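Local structure of dihydrodipicolinate synthase (3E96) at residues 10-22 with 209-223. The protein probably acts as a 4-hydroxy-tetrahydrodipicolinate synthase of the DapA family, a lyase thought to work through a Schiff base with pyruvate. Numbering follows the deposited sequence.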
ATOM      1  N   LYS B  10       0.351   5.108 -29.267  1.00 21.47           N
ATOM      2  CA  LYS B  10      -0.670   4.542 -30.137  1.00 21.66           C
ATOM      3  C   LYS B  10      -0.772   3.039 -29.938  1.00 20.33           C
ATOM      4  O   LYS B  10      -1.867   2.485 -29.904  1.00 19.46           O
ATOM      5  CB  LYS B  10      -0.347   4.843 -31.603  1.00 25.42           C
ATOM      6  CG  LYS B  10      -0.338   6.322 -31.936  1.00 29.74           C
ATOM      7  CD  LYS B  10      -1.720   6.934 -31.783  1.00 34.07           C
ATOM      8  CE  LYS B  10      -1.666   8.447 -31.938  1.00 36.55           C
ATOM      9  NZ  LYS B  10      -1.025   8.840 -33.226  1.00 39.49           N
ATOM     10  N   ALA B  11       0.378   2.386 -29.807  1.00 20.01           N
ATOM     11  CA  ALA B  11       0.423   0.941 -29.611  1.00 19.60           C
ATOM     12  C   ALA B  11      -0.214   0.542 -28.280  1.00 18.90           C
ATOM     13  O   ALA B  11      -0.643  -0.598 -28.110  1.00 18.72           O
ATOM     14  CB  ALA B  11       1.863   0.456 -29.660  1.00 20.29           C
ATOM     15  N   LEU B  12      -0.261   1.482 -27.340  1.00 18.44           N
ATOM     16  CA  LEU B  12      -0.842   1.227 -26.021  1.00 17.78           C
ATOM     17  C   LEU B  12      -2.356   1.412 -25.982  1.00 17.44           C
ATOM     18  O   LEU B  12      -3.000   1.098 -24.976  1.00 16.02           O
ATOM     19  CB  LEU B  12      -0.184   2.130 -24.975  1.00 17.95           C
ATOM     20  CG  LEU B  12       1.265   1.763 -24.639  1.00 18.40           C
ATOM     21  CD1 LEU B  12       1.920   2.879 -23.843  1.00 19.43           C
ATOM     22  CD2 LEU B  12       1.285   0.448 -23.857  1.00 20.91           C
ATOM     23  N   GLU B  13      -2.923   1.928 -27.069  1.00 16.65           N
ATOM     24  CA  GLU B  13      -4.369   2.125 -27.155  1.00 16.84           C
ATOM     25  C   GLU B  13      -4.971   0.809 -27.632  1.00 17.16           C
ATOM     26  O   GLU B  13      -5.382   0.660 -28.787  1.00 17.47           O
ATOM     27  CB  GLU B  13      -4.695   3.263 -28.126  1.00 18.43           C
ATOM     28  CG  GLU B  13      -4.053   4.583 -27.713  1.00 19.87           C
ATOM     29  CD  GLU B  13      -4.443   5.740 -28.612  1.00 21.80           C
ATOM     30  OE1 GLU B  13      -4.660   5.508 -29.818  1.00 22.12           O
ATOM     31  OE2 GLU B  13      -4.517   6.881 -28.113  1.00 20.50           O
ATOM     32  N   THR B  14      -5.007  -0.150 -26.716  1.00 15.80           N
ATOM     33  CA  THR B  14      -5.518  -1.483 -26.996  1.00 15.36           C
ATOM     34  C   THR B  14      -5.717  -2.141 -25.631  1.00 15.18           C
ATOM     35  O   THR B  14      -5.812  -1.447 -24.622  1.00 14.85           O
ATOM     36  CB  THR B  14      -4.480  -2.283 -27.828  1.00 15.46           C
ATOM     37  OG1 THR B  14      -5.003  -3.574 -28.155  1.00 15.08           O
ATOM     38  CG2 THR B  14      -3.176  -2.443 -27.043  1.00 16.16           C
ATOM     39  N   ILE B  15      -5.787  -3.465 -25.596  1.00 15.30           N
ATOM     40  CA  ILE B  15      -5.953  -4.178 -24.333  1.00 15.15           C
ATOM     41  C   ILE B  15      -4.588  -4.421 -23.689  1.00 15.10           C
ATOM     42  O   ILE B  15      -3.675  -4.931 -24.339  1.00 15.76           O
ATOM     43  CB  ILE B  15      -6.603  -5.572 -24.539  1.00 15.55           C
ATOM     44  CG1 ILE B  15      -8.027  -5.431 -25.077  1.00 16.08           C
ATOM     45  CG2 ILE B  15      -6.604  -6.346 -23.221  1.00 15.47           C
ATOM     46  CD1 ILE B  15      -8.594  -6.743 -25.611  1.00 17.14           C
ATOM     47  N   SER B  16      -4.446  -4.044 -22.423  1.00 13.95           N
ATOM     48  CA  SER B  16      -3.211  -4.298 -21.691  1.00 14.53           C
ATOM     49  C   SER B  16      -3.538  -5.476 -20.785  1.00 14.97           C
ATOM     50  O   SER B  16      -4.258  -5.321 -19.796  1.00 14.38           O
ATOM     51  CB  SER B  16      -2.803  -3.088 -20.844  1.00 17.47           C
ATOM     52  OG  SER B  16      -2.200  -2.086 -21.642  1.00 19.95           O
ATOM     53  N   GLY B  17      -3.037  -6.655 -21.146  1.00 14.97           N
ATOM     54  CA  GLY B  17      -3.296  -7.843 -20.350  1.00 14.71           C
ATOM     55  C   GLY B  17      -2.378  -7.907 -19.147  1.00 15.32           C
ATOM     56  O   GLY B  17      -1.164  -7.738 -19.283  1.00 13.54           O
ATOM     57  N   ILE B  18      -2.955  -8.147 -17.970  1.00 13.03           N
ATOM     58  CA  ILE B  18      -2.174  -8.224 -16.738  1.00 12.81           C
ATOM     59  C   ILE B  18      -2.162  -9.686 -16.330  1.00 12.53           C
ATOM     60  O   ILE B  18      -3.165 -10.211 -15.852  1.00 12.33           O
ATOM     61  CB  ILE B  18      -2.816  -7.412 -15.591  1.00 14.12           C
ATOM     62  CG1 ILE B  18      -3.405  -6.100 -16.126  1.00 16.65           C
ATOM     63  CG2 ILE B  18      -1.768  -7.140 -14.514  1.00 14.58           C
ATOM     64  CD1 ILE B  18      -2.419  -5.201 -16.827  1.00 17.85           C
ATOM     65  N   PRO B  19      -1.014 -10.354 -16.484  1.00 12.21           N
ATOM     66  CA  PRO B  19      -0.897 -11.770 -16.139  1.00 11.44           C
ATOM     67  C   PRO B  19      -0.827 -12.055 -14.653  1.00 12.19           C
ATOM     68  O   PRO B  19      -0.312 -11.252 -13.877  1.00 12.51           O
ATOM     69  CB  PRO B  19       0.392 -12.176 -16.837  1.00 12.03           C
ATOM     70  CG  PRO B  19       1.257 -10.953 -16.600  1.00 11.41           C
ATOM     71  CD  PRO B  19       0.296  -9.796 -16.877  1.00 11.53           C
ATOM     72  N   ILE B  20      -1.361 -13.206 -14.264  1.00 11.25           N
ATOM     73  CA  ILE B  20      -1.284 -13.626 -12.876  1.00 11.37           C
ATOM     74  C   ILE B  20       0.124 -14.189 -12.704  1.00 12.92           C
ATOM     75  O   ILE B  20       0.818 -14.460 -13.690  1.00 13.50           O
ATOM     76  CB  ILE B  20      -2.246 -14.790 -12.567  1.00 12.78           C
ATOM     77  CG1 ILE B  20      -1.979 -15.939 -13.550  1.00 13.31           C
ATOM     78  CG2 ILE B  20      -3.678 -14.324 -12.631  1.00 11.94           C
ATOM     79  CD1 ILE B  20      -2.437 -17.308 -13.056  1.00 16.38           C
ATOM     80  N   THR B  21       0.545 -14.348 -11.455  1.00 12.48           N
ATOM     81  CA  THR B  21       1.827 -14.971 -11.157  1.00 12.18           C
ATOM     82  C   THR B  21       1.412 -16.267 -10.462  1.00 13.43           C
ATOM     83  O   THR B  21       0.980 -16.256  -9.307  1.00 10.97           O
ATOM     84  CB  THR B  21       2.691 -14.145 -10.183  1.00 13.51           C
ATOM     85  OG1 THR B  21       2.953 -12.852 -10.744  1.00 11.37           O
ATOM     86  CG2 THR B  21       4.023 -14.858  -9.932  1.00 12.35           C
ATOM     87  N   PRO B  22       1.505 -17.404 -11.171  1.00 14.13           N
ATOM     88  CA  PRO B  22       1.124 -18.691 -10.580  1.00 14.79           C
ATOM     89  C   PRO B  22       1.982 -19.028  -9.365  1.00 14.67           C
ATOM     90  O   PRO B  22       3.207 -18.996  -9.448  1.00 14.88           O
ATOM     91  CB  PRO B  22       1.354 -19.685 -11.724  1.00 14.12           C
ATOM     92  CG  PRO B  22       1.197 -18.838 -12.957  1.00 15.39           C
ATOM     93  CD  PRO B  22       1.913 -17.570 -12.575  1.00 14.55           C
ATOM     94  N   LYS B 209      -9.012   4.936 -25.041  1.00 13.56           N
ATOM     95  CA  LYS B 209      -8.815   4.164 -26.263  1.00 15.49           C
ATOM     96  C   LYS B 209      -8.147   2.821 -25.992  1.00 16.01           C
ATOM     97  O   LYS B 209      -7.606   2.186 -26.897  1.00 15.13           O
ATOM     98  CB  LYS B 209      -7.995   4.969 -27.277  1.00 17.05           C
ATOM     99  CG  LYS B 209      -8.736   6.185 -27.810  1.00 20.70           C
ATOM    100  CD  LYS B 209      -7.893   6.971 -28.794  1.00 23.25           C
ATOM    101  CE  LYS B 209      -8.662   8.171 -29.320  1.00 26.57           C
ATOM    102  NZ  LYS B 209      -7.880   8.919 -30.340  1.00 29.84           N
ATOM    103  N   GLY B 210      -8.201   2.397 -24.736  1.00 14.95           N
ATOM    104  CA  GLY B 210      -7.624   1.125 -24.345  1.00 14.43           C
ATOM    105  C   GLY B 210      -8.121   0.787 -22.953  1.00 12.99           C
ATOM    106  O   GLY B 210      -8.736   1.626 -22.297  1.00 12.94           O
ATOM    107  N   PHE B 211      -7.879  -0.439 -22.504  1.00 13.32           N
ATOM    108  CA  PHE B 211      -8.291  -0.840 -21.165  1.00 12.97           C
ATOM    109  C   PHE B 211      -7.463  -2.019 -20.670  1.00 13.08           C
ATOM    110  O   PHE B 211      -6.919  -2.788 -21.464  1.00 12.11           O
ATOM    111  CB  PHE B 211      -9.802  -1.160 -21.125  1.00 12.99           C
ATOM    112  CG  PHE B 211     -10.232  -2.307 -22.010  1.00 13.77           C
ATOM    113  CD1 PHE B 211     -10.171  -3.621 -21.554  1.00 14.20           C
ATOM    114  CD2 PHE B 211     -10.740  -2.065 -23.284  1.00 14.99           C
ATOM    115  CE1 PHE B 211     -10.611  -4.678 -22.348  1.00 14.52           C
ATOM    116  CE2 PHE B 211     -11.185  -3.111 -24.092  1.00 15.24           C
ATOM    117  CZ  PHE B 211     -11.121  -4.424 -23.623  1.00 15.03           C
ATOM    118  N   THR B 212      -7.332  -2.127 -19.353  1.00 12.16           N
ATOM    119  CA  THR B 212      -6.581  -3.219 -18.749  1.00 12.22           C
ATOM    120  C   THR B 212      -7.521  -4.402 -18.613  1.00 12.36           C
ATOM    121  O   THR B 212      -8.743  -4.242 -18.656  1.00 12.99           O
ATOM    122  CB  THR B 212      -6.059  -2.840 -17.356  1.00 12.78           C
ATOM    123  OG1 THR B 212      -7.157  -2.433 -16.530  1.00 15.40           O
ATOM    124  CG2 THR B 212      -5.049  -1.711 -17.460  1.00 16.20           C
ATOM    125  N   SER B 213      -6.963  -5.594 -18.444  1.00 11.83           N
ATOM    126  CA  SER B 213      -7.808  -6.771 -18.315  1.00 12.88           C
ATOM    127  C   SER B 213      -7.136  -7.911 -17.574  1.00 12.58           C
ATOM    128  O   SER B 213      -5.980  -8.238 -17.841  1.00 13.05           O
ATOM    129  CB  SER B 213      -8.241  -7.260 -19.701  1.00 13.49           C
ATOM    130  OG  SER B 213      -8.947  -8.488 -19.606  1.00 14.12           O
ATOM    131  N   GLY B 214      -7.871  -8.494 -16.629  1.00 13.86           N
ATOM    132  CA  GLY B 214      -7.374  -9.637 -15.886  1.00 12.64           C
ATOM    133  C   GLY B 214      -8.080 -10.842 -16.486  1.00 11.98           C
ATOM    134  O   GLY B 214      -7.635 -11.983 -16.375  1.00 11.19           O
ATOM    135  N   LEU B 215      -9.203 -10.571 -17.139  1.00 12.10           N
ATOM    136  CA  LEU B 215      -9.995 -11.613 -17.778  1.00 14.49           C
ATOM    137  C   LEU B 215      -9.185 -12.370 -18.836  1.00 14.55           C
ATOM    138  O   LEU B 215      -9.426 -13.555 -19.076  1.00 15.39           O
ATOM    139  CB  LEU B 215     -11.245 -10.993 -18.421  1.00 15.68           C
ATOM    140  CG  LEU B 215     -12.198 -11.902 -19.206  1.00 16.22           C
ATOM    141  CD1 LEU B 215     -12.720 -13.005 -18.303  1.00 18.52           C
ATOM    142  CD2 LEU B 215     -13.359 -11.078 -19.748  1.00 17.13           C
ATOM    143  N   VAL B 216      -8.218 -11.698 -19.459  1.00 14.22           N
ATOM    144  CA  VAL B 216      -7.403 -12.342 -20.489  1.00 15.35           C
ATOM    145  C   VAL B 216      -6.643 -13.567 -19.979  1.00 15.37           C
ATOM    146  O   VAL B 216      -6.203 -14.397 -20.776  1.00 14.41           O
ATOM    147  CB  VAL B 216      -6.381 -11.364 -21.120  1.00 15.80           C
ATOM    148  CG1 VAL B 216      -7.114 -10.245 -21.853  1.00 15.71           C
ATOM    149  CG2 VAL B 216      -5.467 -10.798 -20.049  1.00 17.48           C
ATOM    150  N   ASN B 217      -6.486 -13.684 -18.661  1.00 14.29           N
ATOM    151  CA  ASN B 217      -5.784 -14.835 -18.096  1.00 14.42           C
ATOM    152  C   ASN B 217      -6.509 -16.148 -18.361  1.00 16.12           C
ATOM    153  O   ASN B 217      -5.883 -17.206 -18.387  1.00 16.04           O
ATOM    154  CB  ASN B 217      -5.586 -14.680 -16.586  1.00 15.52           C
ATOM    155  CG  ASN B 217      -4.504 -13.676 -16.239  1.00 14.53           C
ATOM    156  OD1 ASN B 217      -4.790 -12.525 -15.888  1.00 17.55           O
ATOM    157  ND2 ASN B 217      -3.256 -14.101 -16.349  1.00  9.57           N
ATOM    158  N   LEU B 218      -7.826 -16.087 -18.542  1.00 15.16           N
ATOM    159  CA  LEU B 218      -8.595 -17.296 -18.802  1.00 17.00           C
ATOM    160  C   LEU B 218      -9.381 -17.261 -20.109  1.00 17.57           C
ATOM    161  O   LEU B 218      -9.500 -18.283 -20.784  1.00 19.60           O
ATOM    162  CB  LEU B 218      -9.562 -17.590 -17.646  1.00 15.56           C
ATOM    163  CG  LEU B 218     -10.572 -16.513 -17.227  1.00 16.41           C
ATOM    164  CD1 LEU B 218     -11.759 -17.168 -16.530  1.00 16.88           C
ATOM    165  CD2 LEU B 218      -9.889 -15.494 -16.306  1.00 16.79           C
ATOM    166  N   LEU B 219      -9.905 -16.091 -20.468  1.00 17.92           N
ATOM    167  CA  LEU B 219     -10.717 -15.948 -21.675  1.00 17.23           C
ATOM    168  C   LEU B 219     -10.372 -14.688 -22.462  1.00 17.35           C
ATOM    169  O   LEU B 219     -11.184 -13.769 -22.569  1.00 16.03           O
ATOM    170  CB  LEU B 219     -12.196 -15.914 -21.283  1.00 17.02           C
ATOM    171  CG  LEU B 219     -12.691 -17.150 -20.523  1.00 18.36           C
ATOM    172  CD1 LEU B 219     -14.000 -16.856 -19.807  1.00 17.60           C
ATOM    173  CD2 LEU B 219     -12.855 -18.297 -21.510  1.00 19.61           C
ATOM    174  N   PRO B 220      -9.168 -14.640 -23.046  1.00 17.89           N
ATOM    175  CA  PRO B 220      -8.738 -13.473 -23.817  1.00 18.66           C
ATOM    176  C   PRO B 220      -9.643 -13.093 -24.986  1.00 19.70           C
ATOM    177  O   PRO B 220      -9.718 -11.922 -25.354  1.00 19.15           O
ATOM    178  CB  PRO B 220      -7.325 -13.853 -24.261  1.00 19.79           C
ATOM    179  CG  PRO B 220      -7.385 -15.347 -24.348  1.00 18.58           C
ATOM    180  CD  PRO B 220      -8.161 -15.715 -23.109  1.00 17.33           C
ATOM    181  N   GLN B 221     -10.337 -14.071 -25.564  1.00 19.63           N
ATOM    182  CA  GLN B 221     -11.221 -13.789 -26.690  1.00 20.95           C
ATOM    183  C   GLN B 221     -12.390 -12.877 -26.307  1.00 20.45           C
ATOM    184  O   GLN B 221     -12.867 -12.096 -27.131  1.00 19.07           O
ATOM    185  CB  GLN B 221     -11.751 -15.094 -27.304  1.00 24.74           C
ATOM    186  CG  GLN B 221     -12.825 -15.814 -26.493  1.00 28.96           C
ATOM    187  CD  GLN B 221     -12.279 -16.635 -25.331  1.00 32.85           C
ATOM    188  OE1 GLN B 221     -13.048 -17.255 -24.594  1.00 36.35           O
ATOM    189  NE2 GLN B 221     -10.955 -16.647 -25.162  1.00 29.57           N
ATOM    190  N   LYS B 222     -12.856 -12.972 -25.063  1.00 19.15           N
ATOM    191  CA  LYS B 222     -13.960 -12.124 -24.617  1.00 19.42           C
ATOM    192  C   LYS B 222     -13.507 -10.673 -24.538  1.00 18.75           C
ATOM    193  O   LYS B 222     -14.257  -9.759 -24.886  1.00 18.09           O
ATOM    194  CB  LYS B 222     -14.478 -12.570 -23.247  1.00 20.48           C
ATOM    195  CG  LYS B 222     -15.285 -13.857 -23.275  1.00 23.61           C
ATOM    196  CD  LYS B 222     -15.870 -14.172 -21.906  1.00 25.23           C
ATOM    197  CE  LYS B 222     -16.724 -15.436 -21.947  1.00 26.53           C
ATOM    198  NZ  LYS B 222     -17.893 -15.291 -22.864  1.00 27.59           N
ATOM    199  N   ALA B 223     -12.277 -10.465 -24.075  1.00 17.49           N
ATOM    200  CA  ALA B 223     -11.725  -9.124 -23.966  1.00 17.15           C
ATOM    201  C   ALA B 223     -11.551  -8.559 -25.370  1.00 17.14           C
ATOM    202  O   ALA B 223     -11.865  -7.396 -25.628  1.00 16.00           O
ATOM    203  CB  ALA B 223     -10.381  -9.165 -23.240  1.00 16.85           C
TER
HETATM  204  O   HOH W   1      -5.105   8.978 -29.588  1.00 38.93           O
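F211 has CG between its backbone N and carbonyl carbon (chi1 62°), and I15 has CG1 anti to its carbonyl carbon. The two side chains run alongside each other in the same direction. CG1 of I15 comes obliquely against the far end of the ring, 3.6 Å from CZ of F211. CD1 of I15 reaches O of A223 (3.3 Å), in the first turn of helix 220-231. That oxygen lies at the F211 ring edge, in plane. The other branch of I15, CG2, lies against CB of S213 and CG1 of V216. CG2 of V216 packs on the backbone of G17, 3.7 Å from CA of G17.

Strands 15-17 and 210-213 run parallel. They are the first and last strands of an eight-stranded TIM barrel, and their pairing closes it. Four backbone hydrogen bonds join the two segments: F211 N to T14 O, S16 N to F211 O, S213 N to S16 O and I18 N to S213 O. The last is nearly straight, 171° at the hydrogen, and S213 N to S16 O is the most bent at 136°.

S16 and T212 point to the other face of the sheet. T212 lies close to K167, the predicted Schiff-base lysine. I18, just past its strand, touches T56, a predicted pyruvate-binding residue. S213 OG accepts from V216 N in an ST motif, which ties the turn after the strand to the strand's last residue. The same OG is hydrogen-bonded to E197.

At the opposite end, E13 and K209 extend side by side. OE2 of E13 is 3.4 Å from CD of K209, while the charged ends, OE2 and NZ, stay 4.5 Å apart. One water joins them, donating to OE2 of E13 and accepting from NZ of K209.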